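Laccase (Uncultured bacterium, PDB 4F7K) probably oxidises phenolic and related substrates with molecular oxygen, as a bacterial laccase of the multicopper oxidase family. Local coordinates at residues P127-D138 / G181-A192; I196-V204 / A243-T251. One frame throughout, in Å; residues are numbered along the deposited sequence.

In the fold
Contacts 1 and 2 belong to the same cupredoxin-like domain, a beta sandwich of the multicopper oxidase type, and each joins two strands in one of its facing sheets. Contact 1 pairs 131-138 with 183-190 in parallel; contact 2 pairs 197-202 with 245-249 in the opposite sheet, antiparallel. Their centres lie about 13 Å apart, and strand 183-190 leads along the chain to strand 197-202. The sheets meet through side chains: Ile137 CG2 is 3.7 Å from Phe197 CD2, Ile137 CD1 is 3.7 Å from Val199 CG2, and Phe247 lies against Ile135, Leu186 and Leu188. Glycerol molecules, probably from crystallisation, sit near Met136 and Glu202.

Contact 1 of 2, residues P127-D138 / G181-A192; sequences PDVDHDLIIMID and GDRVRLRLINVA
Ile135 and Leu188 meet at the apolar centre, CG1 of the isoleucine 3.8 Å from CD1 of the leucine. On the same face Leu133 and Leu186 run side by side, CD1 to CD2. The other face carries Ile134 CG2 against Ile189 CD1 and, farther along, Met136 CG 3.9 Å from Val191 CG1. The backbones form a parallel pair within a mixed sheet of the cupredoxin-like beta sandwich: Leu133 and Ile135 each donate to and accept from strand 183-190, Ile135 N reaching Arg187 O at 2.7 Å.

Toward the polar edge, Arg187 grips Asp132 side-on: NE meets OD1 at 2.7 Å and NH2 meets OD2 at 2.9 Å, both on syn lone pairs, with the two planes only 5° apart. Asp132 turns CG anti to its own nitrogen (chi1 -177°), which swings the carboxylate across to the arginine. Arg185 NE lies over one guanidinium face of Arg187, while its own charge is met by Asp234 and Glu123. A methionine in place of Arg187 would probably leave the Asp132 carboxylate without its paired charge and free to turn. The buried arginines are thus probably neutralised by Asp132, Asp234 and Glu123, which is likely to let charge sit beside an apolar core.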
loop_
_atom_site.group_PDB
_atom_site.type_symbol
_atom_site.label_atom_id
_atom_site.label_comp_id
_atom_site.label_asym_id
_atom_site.label_seq_id
_atom_site.Cartn_x
_atom_site.Cartn_y
_atom_site.Cartn_z
ATOM N N PRO A 127 -4.161 13.200 15.046
ATOM C CA PRO A 127 -5.497 13.367 15.614
ATOM C C PRO A 127 -5.647 12.590 16.921
ATOM O O PRO A 127 -4.843 11.705 17.229
ATOM C CB PRO A 127 -6.398 12.755 14.549
ATOM C CG PRO A 127 -5.537 11.754 13.885
ATOM C CD PRO A 127 -4.222 12.460 13.778
ATOM N N ASP A 128 -6.684 12.929 17.666
ATOM C CA ASP A 128 -6.924 12.358 18.976
ATOM C C ASP A 128 -7.532 10.961 18.836
ATOM O O ASP A 128 -8.725 10.814 18.559
ATOM C CB ASP A 128 -7.852 13.291 19.782
ATOM C CG ASP A 128 -8.400 12.636 21.037
ATOM O OD1 ASP A 128 -7.672 11.822 21.656
ATOM O OD2 ASP A 128 -9.562 12.932 21.398
ATOM N N VAL A 129 -6.716 9.933 19.020
ATOM C CA VAL A 129 -7.251 8.583 19.003
ATOM C C VAL A 129 -6.654 7.822 20.145
ATOM O O VAL A 129 -5.575 8.175 20.629
ATOM C CB VAL A 129 -7.016 7.841 17.636
ATOM C CG1 VAL A 129 -7.747 8.541 16.502
ATOM C CG2 VAL A 129 -5.532 7.730 17.306
ATOM N N ASP A 130 -7.361 6.781 20.577
ATOM C CA ASP A 130 -6.854 5.871 21.614
ATOM C C ASP A 130 -5.884 4.801 21.103
ATOM O O ASP A 130 -4.949 4.441 21.800
ATOM C CB ASP A 130 -8.012 5.219 22.371
ATOM C CG ASP A 130 -8.879 6.231 23.060
ATOM O OD1 ASP A 130 -8.321 7.071 23.806
ATOM O OD2 ASP A 130 -10.109 6.191 22.858
ATOM N N HIS A 131 -6.114 4.288 19.899
ATOM C CA HIS A 131 -5.229 3.271 19.311
ATOM C C HIS A 131 -5.063 3.523 17.831
ATOM O O HIS A 131 -6.017 3.872 17.134
ATOM C CB HIS A 131 -5.781 1.861 19.507
ATOM C CG HIS A 131 -5.935 1.458 20.940
ATOM N ND1 HIS A 131 -7.117 1.608 21.633
ATOM C CD2 HIS A 131 -5.051 0.921 21.813
ATOM C CE1 HIS A 131 -6.959 1.166 22.866
ATOM N NE2 HIS A 131 -5.712 0.751 23.005
ATOM N N ASP A 132 -3.837 3.332 17.367
ATOM C CA ASP A 132 -3.458 3.546 15.997
ATOM C C ASP A 132 -2.936 2.205 15.489
ATOM O O ASP A 132 -1.804 1.825 15.784
ATOM C CB ASP A 132 -2.385 4.644 15.950
ATOM C CG ASP A 132 -1.952 5.006 14.532
ATOM O OD1 ASP A 132 -2.142 4.193 13.570
ATOM O OD2 ASP A 132 -1.386 6.121 14.389
ATOM N N LEU A 133 -3.779 1.505 14.719
ATOM C CA LEU A 133 -3.499 0.130 14.271
ATOM C C LEU A 133 -3.327 0.053 12.760
ATOM O O LEU A 133 -3.981 0.790 12.013
ATOM C CB LEU A 133 -4.613 -0.841 14.709
ATOM C CG LEU A 133 -5.041 -0.694 16.180
ATOM C CD1 LEU A 133 -6.388 -1.362 16.499
ATOM C CD2 LEU A 133 -3.943 -1.151 17.163
ATOM N N ILE A 134 -2.434 -0.837 12.322
ATOM C CA ILE A 134 -2.161 -1.027 10.907
ATOM C C ILE A 134 -2.766 -2.360 10.491
ATOM O O ILE A 134 -2.540 -3.363 11.154
ATOM C CB ILE A 134 -0.633 -1.011 10.662
ATOM C CG1 ILE A 134 -0.068 0.407 10.876
ATOM C CG2 ILE A 134 -0.264 -1.590 9.287
ATOM C CD1 ILE A 134 1.438 0.448 11.173
ATOM N N ILE A 135 -3.514 -2.369 9.388
ATOM C CA ILE A 135 -4.222 -3.553 8.946
ATOM C C ILE A 135 -3.753 -3.902 7.549
ATOM O O ILE A 135 -4.165 -3.249 6.560
ATOM C CB ILE A 135 -5.772 -3.334 8.857
ATOM C CG1 ILE A 135 -6.289 -2.424 9.985
ATOM C CG2 ILE A 135 -6.502 -4.681 8.747
ATOM C CD1 ILE A 135 -6.056 -2.925 11.345
ATOM N N MET A 136 -2.943 -4.958 7.469
ATOM C CA MET A 136 -2.390 -5.418 6.213
ATOM C C MET A 136 -3.183 -6.635 5.747
ATOM O O MET A 136 -3.248 -7.694 6.436
ATOM C CB MET A 136 -0.876 -5.698 6.340
ATOM C CG MET A 136 -0.031 -4.406 6.485
ATOM S SD MET A 136 1.608 -4.673 7.285
ATOM C CE MET A 136 1.180 -5.005 9.014
ATOM N N ILE A 137 -3.831 -6.479 4.607
ATOM C CA ILE A 137 -4.658 -7.551 4.091
ATOM C C ILE A 137 -3.922 -8.228 2.945
ATOM O O ILE A 137 -3.422 -7.566 2.042
ATOM C CB ILE A 137 -6.053 -7.042 3.659
ATOM C CG1 ILE A 137 -6.716 -6.297 4.828
ATOM C CG2 ILE A 137 -6.934 -8.197 3.182
ATOM C CD1 ILE A 137 -8.084 -5.632 4.497
ATOM N N ASP A 138 -3.812 -9.550 3.016
ATOM C CA ASP A 138 -3.072 -10.305 1.992
ATOM C C ASP A 138 -3.843 -11.611 1.791
ATOM O O ASP A 138 -4.658 -12.009 2.625
ATOM C CB ASP A 138 -1.642 -10.558 2.512
ATOM C CG ASP A 138 -0.603 -10.799 1.408
ATOM O OD1 ASP A 138 -0.987 -10.863 0.200
ATOM O OD2 ASP A 138 0.620 -10.925 1.802
ATOM N N GLY A 181 -16.030 2.123 23.089
ATOM C CA GLY A 181 -15.921 3.561 23.327
ATOM C C GLY A 181 -14.555 4.151 22.991
ATOM O O GLY A 181 -14.395 5.366 22.980
ATOM N N ASP A 182 -13.557 3.310 22.720
ATOM C CA ASP A 182 -12.271 3.812 22.212
ATOM C C ASP A 182 -12.424 4.420 20.834
ATOM O O ASP A 182 -13.272 3.989 20.048
ATOM C CB ASP A 182 -11.209 2.715 22.143
ATOM C CG ASP A 182 -10.568 2.434 23.487
ATOM O OD1 ASP A 182 -10.724 3.262 24.410
ATOM O OD2 ASP A 182 -9.921 1.369 23.623
ATOM N N ARG A 183 -11.623 5.438 20.549
ATOM C CA ARG A 183 -11.520 5.956 19.196
ATOM C C ARG A 183 -10.301 5.344 18.540
ATOM O O ARG A 183 -9.187 5.546 19.012
ATOM C CB ARG A 183 -11.380 7.474 19.188
ATOM C CG ARG A 183 -11.249 8.019 17.765
ATOM C CD ARG A 183 -11.706 9.440 17.664
ATOM N NE ARG A 183 -13.154 9.539 17.605
ATOM C CZ ARG A 183 -13.813 10.676 17.425
ATOM N NH1 ARG A 183 -13.152 11.817 17.291
ATOM N NH2 ARG A 183 -15.132 10.666 17.378
ATOM N N VAL A 184 -10.505 4.603 17.453
ATOM C CA VAL A 184 -9.372 3.966 16.773
ATOM C C VAL A 184 -9.069 4.564 15.418
ATOM O O VAL A 184 -9.977 4.868 14.656
ATOM C CB VAL A 184 -9.544 2.429 16.630
ATOM C CG1 VAL A 184 -9.697 1.787 17.992
ATOM C CG2 VAL A 184 -10.724 2.074 15.698
ATOM N N ARG A 185 -7.780 4.726 15.127
ATOM C CA ARG A 185 -7.301 4.944 13.765
ATOM C C ARG A 185 -6.901 3.588 13.152
ATOM O O ARG A 185 -6.099 2.869 13.720
ATOM C CB ARG A 185 -6.125 5.929 13.755
ATOM C CG ARG A 185 -5.688 6.353 12.352
ATOM C CD ARG A 185 -4.563 7.361 12.408
ATOM N NE ARG A 185 -4.199 7.851 11.072
ATOM C CZ ARG A 185 -3.532 8.992 10.839
ATOM N NH1 ARG A 185 -3.138 9.744 11.858
ATOM N NH2 ARG A 185 -3.230 9.370 9.591
ATOM N N LEU A 186 -7.529 3.245 12.027
ATOM C CA LEU A 186 -7.308 2.012 11.324
ATOM C C LEU A 186 -6.698 2.301 9.942
ATOM O O LEU A 186 -7.363 2.874 9.076
ATOM C CB LEU A 186 -8.640 1.235 11.188
ATOM C CG LEU A 186 -9.361 0.860 12.497
ATOM C CD1 LEU A 186 -10.742 0.344 12.210
ATOM C CD2 LEU A 186 -8.587 -0.180 13.296
ATOM N N ARG A 187 -5.431 1.913 9.784
ATOM C CA ARG A 187 -4.625 2.095 8.562
ATOM C C ARG A 187 -4.630 0.843 7.692
ATOM O O ARG A 187 -3.862 -0.109 7.936
ATOM C CB ARG A 187 -3.192 2.480 8.941
ATOM C CG ARG A 187 -3.109 3.816 9.756
ATOM C CD ARG A 187 -1.678 4.075 10.099
ATOM N NE ARG A 187 -1.472 5.137 11.082
ATOM C CZ ARG A 187 -0.976 6.349 10.796
ATOM N NH1 ARG A 187 -0.684 6.680 9.541
ATOM N NH2 ARG A 187 -0.788 7.238 11.778
ATOM N N LEU A 188 -5.521 0.841 6.697
ATOM C CA LEU A 188 -5.770 -0.349 5.923
ATOM C C LEU A 188 -4.843 -0.324 4.749
ATOM O O LEU A 188 -4.729 0.683 4.052
ATOM C CB LEU A 188 -7.220 -0.415 5.401
ATOM C CG LEU A 188 -8.354 -0.903 6.313
ATOM C CD1 LEU A 188 -8.422 -0.227 7.671
ATOM C CD2 LEU A 188 -9.695 -0.733 5.565
ATOM N N ILE A 189 -4.194 -1.453 4.526
ATOM C CA ILE A 189 -3.311 -1.567 3.410
ATOM C C ILE A 189 -3.581 -2.882 2.715
ATOM O O ILE A 189 -3.507 -3.936 3.370
ATOM C CB ILE A 189 -1.826 -1.558 3.833
ATOM C CG1 ILE A 189 -1.524 -0.361 4.746
ATOM C CG2 ILE A 189 -0.963 -1.557 2.580
ATOM C CD1 ILE A 189 -0.098 -0.351 5.368
ATOM N N ASN A 190 -3.872 -2.822 1.413
ATOM C CA ASN A 190 -3.987 -4.042 0.608
ATOM C C ASN A 190 -2.589 -4.410 0.125
ATOM O O ASN A 190 -2.052 -3.721 -0.771
ATOM C CB ASN A 190 -4.960 -3.888 -0.587
ATOM C CG ASN A 190 -5.065 -5.192 -1.435
ATOM O OD1 ASN A 190 -4.303 -6.138 -1.217
ATOM N ND2 ASN A 190 -6.008 -5.242 -2.394
ATOM N N VAL A 191 -1.971 -5.419 0.763
ATOM C CA VAL A 191 -0.596 -5.794 0.430
ATOM C C VAL A 191 -0.558 -7.004 -0.512
ATOM O O VAL A 191 0.512 -7.459 -0.886
ATOM C CB VAL A 191 0.288 -6.057 1.682
ATOM C CG1 VAL A 191 0.312 -4.811 2.586
ATOM C CG2 VAL A 191 -0.204 -7.320 2.484
ATOM N N ALA A 192 -1.722 -7.522 -0.894
ATOM C CA ALA A 192 -1.774 -8.528 -1.966
ATOM C C ALA A 192 -1.261 -7.983 -3.303
ATOM O O ALA A 192 -1.382 -6.791 -3.610
ATOM C CB ALA A 192 -3.206 -9.091 -2.126
#

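Contact 2 of 2, residues I196-V204 / A243-T251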
loop_
_atom_site.group_PDB
_atom_site.type_symbol
_atom_site.label_atom_id
_atom_site.label_comp_id
_atom_site.label_asym_id
_atom_site.label_seq_id
_atom_site.Cartn_x
_atom_site.Cartn_y
_atom_site.Cartn_z
ATOM N N ILE A 196 -8.101 -7.934 -5.472
ATOM C CA ILE A 196 -8.779 -6.720 -5.075
ATOM C C ILE A 196 -9.709 -7.109 -3.931
ATOM O O ILE A 196 -10.483 -8.059 -4.060
ATOM C CB ILE A 196 -9.636 -6.135 -6.224
ATOM C CG1 ILE A 196 -8.770 -5.740 -7.419
ATOM C CG2 ILE A 196 -10.416 -4.929 -5.745
ATOM C CD1 ILE A 196 -9.507 -5.976 -8.750
ATOM N N PHE A 197 -9.662 -6.344 -2.851
ATOM C CA PHE A 197 -10.443 -6.615 -1.664
ATOM C C PHE A 197 -11.479 -5.507 -1.418
ATOM O O PHE A 197 -11.109 -4.365 -1.081
ATOM C CB PHE A 197 -9.504 -6.691 -0.448
ATOM C CG PHE A 197 -8.656 -7.947 -0.401
ATOM C CD1 PHE A 197 -9.253 -9.192 -0.240
ATOM C CD2 PHE A 197 -7.270 -7.870 -0.481
ATOM C CE1 PHE A 197 -8.485 -10.357 -0.207
ATOM C CE2 PHE A 197 -6.467 -9.030 -0.428
ATOM C CZ PHE A 197 -7.084 -10.283 -0.286
ATOM N N PRO A 198 -12.781 -5.835 -1.578
ATOM C CA PRO A 198 -13.763 -4.991 -0.904
ATOM C C PRO A 198 -13.609 -5.244 0.573
ATOM O O PRO A 198 -13.395 -6.399 0.981
ATOM C CB PRO A 198 -15.122 -5.537 -1.358
ATOM C CG PRO A 198 -14.859 -6.788 -2.159
ATOM C CD PRO A 198 -13.362 -7.071 -2.136
ATOM N N VAL A 199 -13.661 -4.193 1.380
ATOM C CA VAL A 199 -13.513 -4.370 2.812
ATOM C C VAL A 199 -14.651 -3.691 3.556
ATOM O O VAL A 199 -14.756 -2.463 3.540
ATOM C CB VAL A 199 -12.188 -3.814 3.353
ATOM C CG1 VAL A 199 -12.052 -4.172 4.834
ATOM C CG2 VAL A 199 -10.986 -4.365 2.540
ATOM N N GLU A 200 -15.466 -4.499 4.224
ATOM C CA GLU A 200 -16.519 -3.983 5.109
ATOM C C GLU A 200 -16.044 -3.965 6.559
ATOM O O GLU A 200 -15.538 -4.976 7.080
ATOM C CB GLU A 200 -17.780 -4.820 4.990
ATOM C CG GLU A 200 -18.535 -4.606 3.707
ATOM C CD GLU A 200 -18.954 -3.139 3.471
ATOM O OE1 GLU A 200 -19.258 -2.414 4.452
ATOM O OE2 GLU A 200 -18.985 -2.713 2.288
ATOM N N LEU A 201 -16.173 -2.810 7.200
ATOM C CA LEU A 201 -15.874 -2.713 8.627
ATOM C C LEU A 201 -17.079 -3.036 9.450
ATOM O O LEU A 201 -18.157 -2.556 9.159
ATOM C CB LEU A 201 -15.399 -1.328 8.995
ATOM C CG LEU A 201 -13.899 -1.164 9.073
ATOM C CD1 LEU A 201 -13.269 -1.500 7.781
ATOM C CD2 LEU A 201 -13.642 0.270 9.411
ATOM N N GLU A 202 -16.906 -3.840 10.492
ATOM C CA GLU A 202 -17.996 -4.077 11.456
ATOM C C GLU A 202 -17.598 -3.707 12.873
ATOM O O GLU A 202 -16.421 -3.763 13.216
ATOM C CB GLU A 202 -18.467 -5.522 11.385
ATOM C CG GLU A 202 -19.125 -5.838 10.044
ATOM C CD GLU A 202 -19.646 -7.237 9.954
ATOM O OE1 GLU A 202 -19.583 -7.987 10.955
ATOM O OE2 GLU A 202 -20.128 -7.587 8.862
ATOM N N GLY A 203 -18.586 -3.283 13.674
ATOM C CA GLY A 203 -18.379 -2.950 15.094
ATOM C C GLY A 203 -17.821 -1.569 15.372
ATOM O O GLY A 203 -17.507 -1.245 16.508
ATOM N N VAL A 204 -17.684 -0.754 14.336
ATOM C CA VAL A 204 -17.166 0.591 14.505
ATOM C C VAL A 204 -17.978 1.559 13.679
ATOM O O VAL A 204 -18.646 1.160 12.719
ATOM C CB VAL A 204 -15.668 0.756 14.084
ATOM C CG1 VAL A 204 -14.755 -0.057 14.971
ATOM C CG2 VAL A 204 -15.479 0.421 12.615
ATOM N N ALA A 243 -18.746 -6.471 20.662
ATOM C CA ALA A 243 -18.278 -7.465 19.710
ATOM C C ALA A 243 -16.932 -6.981 19.202
ATOM O O ALA A 243 -16.670 -5.781 19.222
ATOM C CB ALA A 243 -19.274 -7.646 18.533
ATOM N N PRO A 244 -16.069 -7.909 18.762
ATOM C CA PRO A 244 -14.801 -7.460 18.201
ATOM C C PRO A 244 -15.051 -6.573 16.991
ATOM O O PRO A 244 -16.105 -6.680 16.346
ATOM C CB PRO A 244 -14.130 -8.766 17.775
ATOM C CG PRO A 244 -14.808 -9.830 18.582
ATOM C CD PRO A 244 -16.226 -9.372 18.645
ATOM N N ILE A 245 -14.115 -5.682 16.706
ATOM C CA ILE A 245 -14.098 -5.000 15.426
ATOM C C ILE A 245 -13.780 -6.062 14.365
ATOM O O ILE A 245 -12.886 -6.885 14.577
ATOM C CB ILE A 245 -13.048 -3.892 15.409
ATOM C CG1 ILE A 245 -13.277 -2.941 16.586
ATOM C CG2 ILE A 245 -13.076 -3.165 14.074
ATOM C CD1 ILE A 245 -12.150 -1.952 16.822
ATOM N N GLY A 246 -14.540 -6.068 13.265
ATOM C CA GLY A 246 -14.393 -7.094 12.212
ATOM C C GLY A 246 -14.115 -6.474 10.857
ATOM O O GLY A 246 -14.688 -5.418 10.524
ATOM N N PHE A 247 -13.213 -7.115 10.107
ATOM C CA PHE A 247 -12.871 -6.756 8.740
ATOM C C PHE A 247 -13.417 -7.831 7.795
ATOM O O PHE A 247 -12.931 -8.987 7.767
ATOM C CB PHE A 247 -11.342 -6.623 8.597
ATOM C CG PHE A 247 -10.758 -5.508 9.428
ATOM C CD1 PHE A 247 -10.726 -4.211 8.941
ATOM C CD2 PHE A 247 -10.295 -5.752 10.724
ATOM C CE1 PHE A 247 -10.199 -3.167 9.717
ATOM C CE2 PHE A 247 -9.781 -4.706 11.513
ATOM C CZ PHE A 247 -9.748 -3.410 11.004
ATOM N N VAL A 248 -14.428 -7.459 7.024
ATOM C CA VAL A 248 -15.173 -8.425 6.258
ATOM C C VAL A 248 -14.998 -8.279 4.752
ATOM O O VAL A 248 -15.007 -7.195 4.216
ATOM C CB VAL A 248 -16.680 -8.454 6.681
ATOM C CG1 VAL A 248 -17.491 -9.417 5.809
ATOM C CG2 VAL A 248 -16.802 -8.891 8.133
ATOM N N PHE A 249 -14.845 -9.425 4.089
ATOM C CA PHE A 249 -14.827 -9.505 2.649
ATOM C C PHE A 249 -16.188 -10.086 2.211
ATOM O O PHE A 249 -16.419 -11.300 2.300
ATOM C CB PHE A 249 -13.633 -10.368 2.229
ATOM C CG PHE A 249 -13.483 -10.571 0.743
ATOM C CD1 PHE A 249 -12.421 -11.310 0.261
ATOM C CD2 PHE A 249 -14.392 -10.082 -0.159
ATOM C CE1 PHE A 249 -12.267 -11.553 -1.110
ATOM C CE2 PHE A 249 -14.238 -10.322 -1.537
ATOM C CZ PHE A 249 -13.159 -11.054 -1.993
ATOM N N PRO A 250 -17.097 -9.215 1.757
ATOM C CA PRO A 250 -18.435 -9.631 1.405
ATOM C C PRO A 250 -18.394 -10.392 0.086
ATOM O O PRO A 250 -17.672 -9.998 -0.833
ATOM C CB PRO A 250 -19.182 -8.296 1.255
ATOM C CG PRO A 250 -18.131 -7.339 0.794
ATOM C CD PRO A 250 -16.814 -7.838 1.313
ATOM N N THR A 251 -19.095 -11.513 0.019
ATOM C CA THR A 251 -19.115 -12.308 -1.194
ATOM C C THR A 251 -20.512 -12.855 -1.463
ATOM O O THR A 251 -21.362 -12.920 -0.561
ATOM C CB THR A 251 -18.167 -13.543 -1.121
ATOM O OG1 THR A 251 -18.859 -14.633 -0.468
ATOM C CG2 THR A 251 -16.784 -13.205 -0.431
#
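Phe197 and Phe249 form an offset edge-to-face pair where two antiparallel strands of a cupredoxin-like beta sandwich come together. The ring planes stand at 89° with centroids 5.7 Å apart, and the edge of Phe197, through CD1, is turned toward the face of Phe249. Phe249 holds CG anti to its backbone nitrogen (chi1 179°), which carries the ring along to Phe197 and Pro198. Pro198 packs on the other half of that ring, its CD 3.4 Å from Phe249 CE2, and its CB lies close to CD of Pro250.

Behind these side chains the backbones are stitched by two hydrogen-bonded pairs. Glu200 and Val248 exchange both bonds, N to O, at 2.7 Å each way. Glu202 N gives a bond of the same length to Gly246 O, whereas Gly246 N comes to Glu202 O from well above the carbonyl plane. Between them sits the non-hydrogen-bonded pair Leu201 and Phe247, side chains lying alongside and pointing the same way, with Leu201 CD1 3.9 Å from Phe247 CD1.

That face turns inward: Phe247 and Leu201 both touch Leu186 of the facing sheet. On the outer face, Glu200 OE2 is held by the backbone nitrogen of Gly224. Glu202, extended beyond CG, crosses Val248 obliquely; its OE1 makes a weak hydrogen bond to a glycerol, probably from crystallisation, and its OE2 rests 3.6 Å from Val248 CG2, a van der Waals contact.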